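Local coordinates for protein 6-phosphogluconate dehydrogenase, NAD-binding (PDB 3PEF) that binds NADP+ and probably interconverts succinic semialdehyde and gamma-hydroxybutyrate, as a member of the beta-hydroxyacid dehydrogenase family, at residues N213-F216 / A217-G221; A70-E73 / V74-K78; P149-E152 / K153-K156. The protein carries 2 engineered substitutions. One frame throughout, in Å; residues are numbered along the deposited sequence.

Contact 1 of 3, residues N213-F216 / A217-G221; sequences NPMF and ALKGG
Met215 and Lys219 meet one turn apart on the N-terminal end of helix 214-224, where Asn213 serves as the N-cap, so this short segment illustrates how a helix start orders both its backbone and its side chains. The methionine chain leaves with CG opposite the backbone N (chi1 -174°), whereas the lysine bends back at its second torsion. Their aliphatic parts therefore pass at a slant, with CG of Met215 and CG of Lys219 3.9 Å apart. Lys219 CG also lies 3.2 Å from Met215 O, the carbonyl that receives the backbone N-H of Lys219. Beyond the bend the lysine is extended, and its NZ forms a salt bridge with Asp277.

Asn213 and Phe216 form the other pair. The amide oxygen OD1 of Asn213 accepts from Phe216 N at 2.8 Å, although the N-H arrives well above the amide plane. Turned this way, the same amide places its ND2 3.3 Å above one face of the Phe216 ring, toward the rim, while ND2 donates to Met211 O. Both ends of the amide are thus engaged and its rotation is fixed. The Phe216 ring also stacks with Phe185, and it packs on Met181 of the second subunit, so the cap lies beside the interface between subunits.

Successive backbone bonds then carry the helix on. Leu218 N donates to Pro214 O at 2.8 Å, nearly straight, and Gly220 N to Phe216 O over the same distance. On the more exposed flank, Ala217 N donates to Asn213 O at 3.0 Å, and Ala217 CB lies beside that same Asn213 O, 3.5 Å away.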
loop_
_atom_site.group_PDB
_atom_site.type_symbol
_atom_site.label_atom_id
_atom_site.label_comp_id
_atom_site.label_asym_id
_atom_site.label_seq_id
_atom_site.Cartn_x
_atom_site.Cartn_y
_atom_site.Cartn_z
ATOM N N ASN A 213 -8.900 -6.934 22.646
ATOM C CA ASN A 213 -7.927 -8.024 22.807
ATOM C C ASN A 213 -6.850 -7.609 23.790
ATOM O O ASN A 213 -6.638 -6.420 24.000
ATOM C CB ASN A 213 -7.323 -8.475 21.459
ATOM C CG ASN A 213 -6.529 -7.359 20.736
ATOM O OD1 ASN A 213 -5.345 -7.122 21.019
ATOM N ND2 ASN A 213 -7.179 -6.693 19.789
ATOM N N PRO A 214 -6.180 -8.587 24.414
ATOM C CA PRO A 214 -5.108 -8.297 25.377
ATOM C C PRO A 214 -3.991 -7.426 24.789
ATOM O O PRO A 214 -3.501 -6.541 25.493
ATOM C CB PRO A 214 -4.575 -9.688 25.743
ATOM C CG PRO A 214 -5.740 -10.611 25.471
ATOM C CD PRO A 214 -6.406 -10.034 24.254
ATOM N N MET A 215 -3.600 -7.647 23.535
ATOM C CA MET A 215 -2.558 -6.798 22.924
ATOM C C MET A 215 -2.951 -5.313 22.890
ATOM O O MET A 215 -2.181 -4.447 23.346
ATOM C CB MET A 215 -2.175 -7.277 21.521
ATOM C CG MET A 215 -0.991 -6.491 20.917
ATOM S SD MET A 215 -0.588 -7.001 19.222
ATOM C CE MET A 215 -1.961 -6.288 18.319
ATOM N N PHE A 216 -4.138 -5.009 22.365
ATOM C CA PHE A 216 -4.570 -3.613 22.287
ATOM C C PHE A 216 -4.635 -3.052 23.700
ATOM O O PHE A 216 -4.273 -1.902 23.941
ATOM C CB PHE A 216 -5.949 -3.450 21.616
ATOM C CG PHE A 216 -5.930 -3.548 20.102
ATOM C CD1 PHE A 216 -7.096 -3.311 19.372
ATOM C CD2 PHE A 216 -4.760 -3.887 19.410
ATOM C CE1 PHE A 216 -7.105 -3.409 17.968
ATOM C CE2 PHE A 216 -4.749 -3.975 18.011
ATOM C CZ PHE A 216 -5.930 -3.730 17.289
ATOM N N ALA A 217 -5.105 -3.866 24.633
ATOM C CA ALA A 217 -5.313 -3.377 25.987
ATOM C C ALA A 217 -3.972 -3.028 26.636
ATOM O O ALA A 217 -3.818 -1.958 27.221
ATOM C CB ALA A 217 -6.086 -4.409 26.820
ATOM N N LEU A 218 -3.006 -3.935 26.524
ATOM C CA LEU A 218 -1.663 -3.692 27.056
ATOM C C LEU A 218 -0.921 -2.573 26.311
ATOM O O LEU A 218 -0.434 -1.624 26.926
ATOM C CB LEU A 218 -0.820 -4.979 27.035
ATOM C CG LEU A 218 0.645 -4.760 27.431
ATOM C CD1 LEU A 218 0.746 -4.353 28.910
ATOM C CD2 LEU A 218 1.480 -5.998 27.146
ATOM N N LYS A 219 -0.831 -2.681 24.987
ATOM C CA LYS A 219 -0.060 -1.717 24.205
ATOM C C LYS A 219 -0.692 -0.322 24.181
ATOM O O LYS A 219 0.018 0.697 24.157
ATOM C CB LYS A 219 0.163 -2.232 22.773
ATOM C CG LYS A 219 0.876 -3.586 22.711
ATOM C CD LYS A 219 2.314 -3.524 23.276
ATOM C CE LYS A 219 3.021 -4.864 23.012
ATOM N NZ LYS A 219 4.394 -5.008 23.627
ATOM N N GLY A 220 -2.026 -0.286 24.177
ATOM C CA GLY A 220 -2.763 0.962 24.157
ATOM C C GLY A 220 -2.354 1.782 25.367
ATOM O O GLY A 220 -2.106 2.973 25.264
ATOM N N GLY A 221 -2.246 1.132 26.512
ATOM C CA GLY A 221 -1.921 1.841 27.737
ATOM C C GLY A 221 -0.495 2.365 27.682
ATOM O O GLY A 221 -0.238 3.520 28.019
#

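Contact 2 of 3, residues A70-E73 / V74-K78; sequences AAEE and VCFGK. With NAP (NADP nicotinamide-adenine-dinucleotide phosphate), chain I.
Val74 lies one turn beyond Ala70 in helix 68-76, and the two line one side of the adenine of NADP+ in the Rossmann-type nucleotide-binding domain. CB of Ala70 sits over the five-membered part of the base, 3.4 Å from NAP C5A. From the same side, Val74 CG2 approaches the rim at the other end of the base, 3.6 Å from NAP C2A. Glu73, between them in sequence, supplies the polar contact: N6A of NAP donates to Glu73 OE1 at 2.8 Å, with the N-H...O angle 170°. Its extended chain, with CG turned opposite the backbone N (chi1 -178°), carries the carboxylate out to the amino group.

Behind this first shell, Val74 CG2 packs 3.4 Å from Ala70 O, the acceptor of Val74 N, and Leu65 touches both side chains.

On another flank of the helix, Glu72 and Phe76 pack against each other: CG of Glu72 comes 4.1 Å from Phe76 CE1, and the carboxylate plane stands 83° from the ring plane. Glu72 OE2 is held in a salt bridge by Arg104. Cys75 SG lies 3.9 Å above the centre of one face of the Phe76 ring, and Cys75 and Phe76 both pack on helices 81-84 and 99-111.

Chemically, the base meets two kinds of surface: methyl groups on one side, over the ring and at its rim, and a carboxylate oxygen as acceptor for its exocyclic amino group. That pairing is consistent with recognition of adenine through its donor N6, with the ribose phosphate left to other residues of the pocket.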
loop_
_atom_site.group_PDB
_atom_site.type_symbol
_atom_site.label_atom_id
_atom_site.label_comp_id
_atom_site.label_asym_id
_atom_site.label_seq_id
_atom_site.Cartn_x
_atom_site.Cartn_y
_atom_site.Cartn_z
ATOM N N ALA A 70 21.209 -15.584 12.006
ATOM C CA ALA A 70 21.727 -16.082 13.274
ATOM C C ALA A 70 21.569 -17.600 13.381
ATOM O O ALA A 70 22.516 -18.315 13.723
ATOM C CB ALA A 70 21.047 -15.388 14.441
ATOM N N ALA A 71 20.368 -18.093 13.089
ATOM C CA ALA A 71 20.093 -19.519 13.182
ATOM C C ALA A 71 21.091 -20.307 12.336
ATOM O O ALA A 71 21.562 -21.360 12.752
ATOM C CB ALA A 71 18.640 -19.832 12.736
ATOM N N GLU A 72 21.407 -19.800 11.147
ATOM C CA GLU A 72 22.323 -20.505 10.246
ATOM C C GLU A 72 23.769 -20.401 10.705
ATOM O O GLU A 72 24.512 -21.379 10.675
ATOM C CB GLU A 72 22.179 -20.014 8.811
ATOM C CG GLU A 72 21.045 -20.695 8.052
ATOM C CD GLU A 72 20.885 -20.179 6.630
ATOM O OE1 GLU A 72 21.604 -19.226 6.257
ATOM O OE2 GLU A 72 20.040 -20.726 5.884
ATOM N N GLU A 73 24.176 -19.218 11.139
ATOM C CA GLU A 73 25.538 -19.073 11.634
ATOM C C GLU A 73 25.791 -20.028 12.810
ATOM O O GLU A 73 26.815 -20.694 12.876
ATOM C CB GLU A 73 25.839 -17.626 12.032
ATOM C CG GLU A 73 27.269 -17.439 12.505
ATOM C CD GLU A 73 27.679 -15.980 12.616
ATOM O OE1 GLU A 73 26.790 -15.111 12.758
ATOM O OE2 GLU A 73 28.902 -15.710 12.564
ATOM N N VAL A 74 24.834 -20.117 13.721
ATOM C CA VAL A 74 24.992 -20.987 14.874
ATOM C C VAL A 74 25.027 -22.455 14.466
ATOM O O VAL A 74 25.769 -23.249 15.045
ATOM C CB VAL A 74 23.878 -20.746 15.931
ATOM C CG1 VAL A 74 23.918 -21.822 17.012
ATOM C CG2 VAL A 74 24.030 -19.363 16.552
ATOM N N CYS A 75 24.234 -22.819 13.462
ATOM C CA CYS A 75 24.214 -24.203 13.010
ATOM C C CYS A 75 25.453 -24.563 12.185
ATOM O O CYS A 75 26.139 -25.548 12.480
ATOM C CB CYS A 75 22.939 -24.495 12.207
ATOM S SG CYS A 75 22.881 -26.189 11.513
ATOM N N PHE A 76 25.734 -23.760 11.159
ATOM C CA PHE A 76 26.738 -24.101 10.147
ATOM C C PHE A 76 28.134 -23.513 10.392
ATOM O O PHE A 76 29.100 -23.928 9.750
ATOM C CB PHE A 76 26.264 -23.677 8.751
ATOM C CG PHE A 76 25.039 -24.417 8.265
ATOM C CD1 PHE A 76 23.785 -23.830 8.341
ATOM C CD2 PHE A 76 25.152 -25.684 7.721
ATOM C CE1 PHE A 76 22.650 -24.498 7.890
ATOM C CE2 PHE A 76 24.027 -26.364 7.262
ATOM C CZ PHE A 76 22.771 -25.767 7.349
ATOM N N GLY A 77 28.241 -22.558 11.309
ATOM C CA GLY A 77 29.505 -21.856 11.507
ATOM C C GLY A 77 30.580 -22.649 12.233
ATOM O O GLY A 77 30.363 -23.792 12.638
ATOM N N LYS A 78 31.755 -22.048 12.408
ATOM C CA LYS A 78 32.807 -22.704 13.176
ATOM C C LYS A 78 32.382 -22.869 14.636
ATOM O O LYS A 78 31.760 -21.970 15.221
ATOM C CB LYS A 78 34.136 -21.942 13.086
ATOM C CG LYS A 78 35.334 -22.749 13.612
ATOM C CD LYS A 78 36.671 -22.196 13.104
ATOM C CE LYS A 78 37.865 -22.881 13.769
ATOM N NZ LYS A 78 37.933 -24.332 13.456
HETATM P PA NAP I . 16.836 -10.555 21.265
HETATM O O1A NAP I . 17.324 -9.474 20.380
HETATM O O2A NAP I . 16.688 -10.186 22.685
HETATM O O5B NAP I . 17.797 -11.832 21.153
HETATM C C5B NAP I . 18.375 -12.188 19.927
HETATM C C4B NAP I . 19.338 -13.326 20.214
HETATM O O4B NAP I . 19.914 -13.740 18.993
HETATM C C3B NAP I . 20.489 -12.868 21.107
HETATM O O3B NAP I . 20.803 -13.973 21.922
HETATM C C2B NAP I . 21.608 -12.641 20.111
HETATM O O2B NAP I . 22.905 -12.773 20.632
HETATM C C1B NAP I . 21.313 -13.768 19.139
HETATM N N9A NAP I . 22.010 -13.561 17.861
HETATM C C8A NAP I . 21.727 -12.601 16.921
HETATM N N7A NAP I . 22.604 -12.737 15.900
HETATM C C5A NAP I . 23.440 -13.755 16.185
HETATM C C6A NAP I . 24.492 -14.311 15.475
HETATM N N6A NAP I . 24.831 -13.813 14.294
HETATM N N1A NAP I . 25.184 -15.362 16.015
HETATM C C2A NAP I . 24.821 -15.872 17.250
HETATM N N3A NAP I . 23.763 -15.319 17.948
HETATM C C4A NAP I . 23.082 -14.283 17.416
HETATM O O3 NAP I . 15.428 -11.010 20.679
HETATM P PN NAP I . 14.375 -12.060 21.222
HETATM O O1N NAP I . 13.060 -11.408 21.343
HETATM O O2N NAP I . 14.909 -12.806 22.379
HETATM O O5D NAP I . 14.410 -12.950 19.881
HETATM C C5D NAP I . 14.693 -14.324 19.841
HETATM C C4D NAP I . 13.732 -14.939 18.825
HETATM O O4D NAP I . 12.427 -15.055 19.340
HETATM C C3D NAP I . 13.568 -14.066 17.597
HETATM O O3D NAP I . 13.485 -14.963 16.511
HETATM C C2D NAP I . 12.251 -13.338 17.818
HETATM O O2D NAP I . 11.660 -13.006 16.592
HETATM C C1D NAP I . 11.469 -14.426 18.510
HETATM N N1N NAP I . 10.326 -14.031 19.361
HETATM C C2N NAP I . 10.372 -12.895 20.115
HETATM C C3N NAP I . 9.310 -12.564 20.953
HETATM C C7N NAP I . 9.387 -11.342 21.818
HETATM O O7N NAP I . 8.186 -10.812 22.260
HETATM N N7N NAP I . 10.549 -10.752 22.149
HETATM C C4N NAP I . 8.186 -13.393 21.031
HETATM C C5N NAP I . 8.164 -14.565 20.279
HETATM C C6N NAP I . 9.245 -14.886 19.458
HETATM P P2B NAP I . 23.635 -11.541 21.408
HETATM O O1X NAP I . 25.124 -11.846 21.342
HETATM O O2X NAP I . 23.303 -10.267 20.700
HETATM O O3X NAP I . 23.139 -11.470 22.826
#

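Contact 3 of 3, residues P149-E152 / K153-K156; sequences PGFE and KMGK
Lys153 folds back over the last turn of helix 141-154, its CG lying 3.6 Å from Pro149 O. The chain is bent at every torsion beyond the first, which lays it along the backbone of the preceding residue: NZ of Lys153 ends 3.6 Å from Glu152 O. Glu152 sends its extended chain elsewhere, and its OE1 remains 5.7 Å from Lys153 NZ, so these opposite charges do not pair.

Met154 occupies the inner flank. Its CG approaches Gly150 O to 3.4 Å, and the bend at its sulfur swings CE to within 3.9 Å of Phe151 CD2, where methyl and ring meet at an oblique angle. Outward from this pair, Met154 packs on Met16 and Leu20 of helix 11-22, while Phe151 rests on strands 115-122 and 157-160. The helix is thereby seated on the sheet within the beta-alpha-beta unit of strand 133-139, helix 141-154 and strand 157-160.

The backbone bonding becomes irregular as the helix ends. Lys153 N donates to Gly150 O at 2.9 Å, three residues back, and Met154 N reaches that same oxygen only weakly. Met154 N also donates to Phe151 O at 3.0 Å, from well above the carbonyl plane. Gly155 N meets Phe151 O at 2.8 Å, almost in line with the carbonyl. One oxygen thus serves two backbone donors just before the corner at Lys156, and the usual bond four residues back persists at Gly155.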
loop_
_atom_site.group_PDB
_atom_site.type_symbol
_atom_site.label_atom_id
_atom_site.label_comp_id
_atom_site.label_asym_id
_atom_site.label_seq_id
_atom_site.Cartn_x
_atom_site.Cartn_y
_atom_site.Cartn_z
ATOM N N PRO A 149 9.088 -32.359 28.556
ATOM C CA PRO A 149 9.200 -31.922 29.955
ATOM C C PRO A 149 9.766 -30.517 30.050
ATOM O O PRO A 149 9.451 -29.779 30.986
ATOM C CB PRO A 149 10.187 -32.924 30.564
ATOM C CG PRO A 149 10.070 -34.131 29.713
ATOM C CD PRO A 149 9.819 -33.613 28.312
ATOM N N GLY A 150 10.602 -30.160 29.082
ATOM C CA GLY A 150 11.137 -28.815 28.987
ATOM C C GLY A 150 10.092 -27.850 28.450
ATOM O O GLY A 150 9.879 -26.780 29.020
ATOM N N PHE A 151 9.446 -28.219 27.345
ATOM C CA PHE A 151 8.392 -27.381 26.774
ATOM C C PHE A 151 7.381 -27.027 27.859
ATOM O O PHE A 151 6.829 -25.933 27.872
ATOM C CB PHE A 151 7.648 -28.088 25.631
ATOM C CG PHE A 151 8.414 -28.168 24.330
ATOM C CD1 PHE A 151 8.229 -29.253 23.483
ATOM C CD2 PHE A 151 9.297 -27.165 23.944
ATOM C CE1 PHE A 151 8.903 -29.352 22.279
ATOM C CE2 PHE A 151 9.991 -27.260 22.726
ATOM C CZ PHE A 151 9.781 -28.357 21.894
ATOM N N GLU A 152 7.121 -27.967 28.762
ATOM C CA GLU A 152 6.079 -27.767 29.768
ATOM C C GLU A 152 6.455 -26.758 30.843
ATOM O O GLU A 152 5.589 -26.207 31.520
ATOM C CB GLU A 152 5.667 -29.096 30.391
ATOM C CG GLU A 152 4.716 -29.871 29.492
ATOM C CD GLU A 152 4.245 -31.162 30.117
ATOM O OE1 GLU A 152 4.911 -31.645 31.060
ATOM O OE2 GLU A 152 3.208 -31.692 29.660
ATOM N N LYS A 153 7.747 -26.509 31.000
ATOM C CA LYS A 153 8.174 -25.489 31.936
ATOM C C LYS A 153 8.259 -24.136 31.240
ATOM O O LYS A 153 8.375 -23.104 31.896
ATOM C CB LYS A 153 9.519 -25.858 32.574
ATOM C CG LYS A 153 9.457 -27.133 33.421
ATOM C CD LYS A 153 8.439 -26.980 34.538
ATOM C CE LYS A 153 7.399 -28.103 34.552
ATOM N NZ LYS A 153 6.025 -27.589 34.858
ATOM N N MET A 154 8.185 -24.136 29.914
ATOM C CA MET A 154 8.371 -22.891 29.167
ATOM C C MET A 154 7.069 -22.357 28.607
ATOM O O MET A 154 6.922 -21.152 28.413
ATOM C CB MET A 154 9.395 -23.074 28.041
ATOM C CG MET A 154 10.785 -23.507 28.542
ATOM S SD MET A 154 12.056 -23.538 27.261
ATOM C CE MET A 154 11.552 -24.934 26.266
ATOM N N GLY A 155 6.122 -23.250 28.348
ATOM C CA GLY A 155 4.841 -22.856 27.779
ATOM C C GLY A 155 3.621 -23.459 28.459
ATOM O O GLY A 155 3.754 -24.271 29.374
ATOM N N LYS A 156 2.434 -23.048 28.015
ATOM C CA LYS A 156 1.178 -23.567 28.548
ATOM C C LYS A 156 0.416 -24.399 27.513
ATOM O O LYS A 156 -0.252 -25.373 27.852
ATOM C CB LYS A 156 0.282 -22.440 29.092
ATOM C CG LYS A 156 -0.172 -21.388 28.071
ATOM C CD LYS A 156 -1.312 -20.540 28.674
ATOM C CE LYS A 156 -1.368 -19.114 28.127
ATOM N NZ LYS A 156 -1.836 -19.016 26.718
#

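In the fold
The three sites are single helix segments at different distances from one cofactor. Contact 2 and contact 3 belong to the same nucleotide-binding domain, their centres 25 Å apart, yet NADP+ is touched only by contact 2, at its adenine end. In contact 3 the side chain of Met154 stays about 12 Å from the cofactor. Contact 1 belongs to the C-terminal part of the chain, on the opposite side of the chain's centre from contact 2 and about 36 Å from it between centres. There the side chain of Lys219 comes within about 7 Å of NADP+, close to the cofactor-binding residues Ala231 and Ser124. Between nearest atoms, contacts 1 and 3 are about 9 Å apart.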